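Local coordinates for periplasmic oligopeptide-binding protein (Burkholderia pseudomallei, PDB 3ZS6) that probably binds oligopeptides in the periplasm as the solute-binding component of an ABC transport system for peptide uptake, at residues Ala128-Pro131 and Tyr132-Glu135. Numbering follows the deposited sequence.
Sequences AIDP and YTIE
Asp130 lays its carboxylate over the hydroxyl side of Thr133, at the turn joining strands 126-128 and 133-137. OD1 of Asp130 takes two bonds. One comes from OG1 of Thr133, 2.8 Å away, on the syn side and 33° out of the carboxylate plane. The other comes from the backbone N of Tyr132, also 2.8 Å from Asp130 OD1 and nearly in line with its C-O bond. CG of Asp130 lies between the backbone N and the carbonyl carbon (chi1 62°), which folds the carboxylate back over the turn; with the bond to Tyr132 N, this makes an Asx turn. The backbone forms a type I turn, closed by Thr133 N to Asp130 O at 3.0 Å. Ile129 sits in a beta bulge between Ala128 and Asp130, and its N bonds to Thr133 O.

Toward the strand, CD1 of Ile129 reaches CB of Glu135 at 3.9 Å and approaches the methyl CG2 of Thr133. At the other end, CB of Pro131 sits over one face of the Tyr132 ring, 4.2 Å from its centre, a CH-pi contact. Lys67, on neighbouring strand 63-68, bonds to Tyr132 O.

One N-H and one O-H donor on the same oxygen are consistent with an ionised Asp130, whose side chain would hold the turn's shape.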
ATOM      1  N   ALA A 128       6.433  22.439 -16.494  1.00 20.69           N
ATOM      2  CA  ALA A 128       7.864  22.504 -16.774  1.00 25.87           C
ATOM      3  C   ALA A 128       8.285  23.952 -17.048  1.00 29.33           C
ATOM      4  O   ALA A 128       8.086  24.471 -18.148  1.00 25.92           O
ATOM      5  CB  ALA A 128       8.218  21.609 -17.949  1.00 24.44           C
ATOM      6  N   ILE A 129       8.853  24.608 -16.040  1.00 28.75           N
ATOM      7  CA  ILE A 129       9.353  25.973 -16.212  1.00 32.41           C
ATOM      8  C   ILE A 129      10.492  25.974 -17.226  1.00 32.83           C
ATOM      9  O   ILE A 129      10.628  26.891 -18.039  1.00 30.68           O
ATOM     10  CB  ILE A 129       9.821  26.571 -14.871  1.00 31.66           C
ATOM     11  CG1 ILE A 129       8.623  26.723 -13.932  1.00 34.54           C
ATOM     12  CG2 ILE A 129      10.535  27.916 -15.088  1.00 34.71           C
ATOM     13  CD1 ILE A 129       8.975  27.241 -12.561  1.00 39.64           C
ATOM     14  N   ASP A 130      11.318  24.940 -17.145  1.00 29.28           N
ATOM     15  CA  ASP A 130      12.321  24.639 -18.158  1.00 24.68           C
ATOM     16  C   ASP A 130      12.629  23.155 -18.010  1.00 25.65           C
ATOM     17  O   ASP A 130      12.095  22.505 -17.107  1.00 25.96           O
ATOM     18  CB  ASP A 130      13.569  25.518 -18.006  1.00 25.53           C
ATOM     19  CG  ASP A 130      14.281  25.323 -16.670  1.00 31.73           C
ATOM     20  OD1 ASP A 130      14.494  24.160 -16.250  1.00 33.27           O
ATOM     21  OD2 ASP A 130      14.642  26.345 -16.045  1.00 32.66           O
ATOM     22  N   PRO A 131      13.472  22.606 -18.891  1.00 26.92           N
ATOM     23  CA  PRO A 131      13.665  21.147 -18.903  1.00 29.52           C
ATOM     24  C   PRO A 131      14.128  20.559 -17.564  1.00 29.41           C
ATOM     25  O   PRO A 131      14.014  19.343 -17.374  1.00 21.44           O
ATOM     26  CB  PRO A 131      14.749  20.946 -19.967  1.00 29.88           C
ATOM     27  CG  PRO A 131      14.655  22.160 -20.841  1.00 32.32           C
ATOM     28  CD  PRO A 131      14.269  23.281 -19.927  1.00 29.95           C
ATOM     29  N   TYR A 132      14.638  21.391 -16.658  1.00 24.50           N
ATOM     30  CA  TYR A 132      15.188  20.888 -15.403  1.00 20.14           C
ATOM     31  C   TYR A 132      14.544  21.524 -14.183  1.00 21.07           C
ATOM     32  O   TYR A 132      15.082  21.455 -13.074  1.00 20.41           O
ATOM     33  CB  TYR A 132      16.703  21.096 -15.365  1.00 22.82           C
ATOM     34  CG  TYR A 132      17.423  20.440 -16.520  1.00 27.83           C
ATOM     35  CD1 TYR A 132      17.386  19.062 -16.692  1.00 31.25           C
ATOM     36  CD2 TYR A 132      18.139  21.198 -17.438  1.00 34.99           C
ATOM     37  CE1 TYR A 132      18.041  18.456 -17.748  1.00 37.31           C
ATOM     38  CE2 TYR A 132      18.799  20.604 -18.498  1.00 39.45           C
ATOM     39  CZ  TYR A 132      18.746  19.233 -18.649  1.00 43.73           C
ATOM     40  OH  TYR A 132      19.404  18.637 -19.702  1.00 50.24           O
ATOM     41  N   THR A 133      13.393  22.151 -14.389  1.00 18.79           N
ATOM     42  CA  THR A 133      12.703  22.828 -13.303  1.00 22.45           C
ATOM     43  C   THR A 133      11.213  22.504 -13.348  1.00 23.92           C
ATOM     44  O   THR A 133      10.533  22.815 -14.330  1.00 23.52           O
ATOM     45  CB  THR A 133      12.881  24.359 -13.385  1.00 25.65           C
ATOM     46  OG1 THR A 133      14.273  24.684 -13.535  1.00 24.16           O
ATOM     47  CG2 THR A 133      12.333  25.018 -12.130  1.00 28.61           C
ATOM     48  N   ILE A 134      10.715  21.874 -12.288  1.00 20.05           N
ATOM     49  CA  ILE A 134       9.296  21.531 -12.198  1.00 18.31           C
ATOM     50  C   ILE A 134       8.561  22.355 -11.144  1.00 21.59           C
ATOM     51  O   ILE A 134       9.034  22.516 -10.023  1.00 26.48           O
ATOM     52  CB  ILE A 134       9.096  20.046 -11.884  1.00 22.71           C
ATOM     53  CG1 ILE A 134       9.480  19.203 -13.098  1.00 22.79           C
ATOM     54  CG2 ILE A 134       7.642  19.780 -11.462  1.00 22.36           C
ATOM     55  CD1 ILE A 134       9.516  17.718 -12.823  1.00 25.18           C
ATOM     56  N   GLU A 135       7.399  22.877 -11.518  1.00 23.57           N
ATOM     57  CA  GLU A 135       6.533  23.559 -10.569  1.00 22.05           C
ATOM     58  C   GLU A 135       5.254  22.746 -10.350  1.00 24.36           C
ATOM     59  O   GLU A 135       4.556  22.409 -11.304  1.00 22.98           O
ATOM     60  CB  GLU A 135       6.181  24.960 -11.073  1.00 21.65           C
ATOM     61  CG  GLU A 135       5.206  25.699 -10.172  1.00 33.63           C
ATOM     62  CD  GLU A 135       4.645  26.948 -10.819  1.00 38.99           C
ATOM     63  OE1 GLU A 135       3.736  26.821 -11.664  1.00 42.76           O
ATOM     64  OE2 GLU A 135       5.119  28.054 -10.487  1.00 41.69           O
TER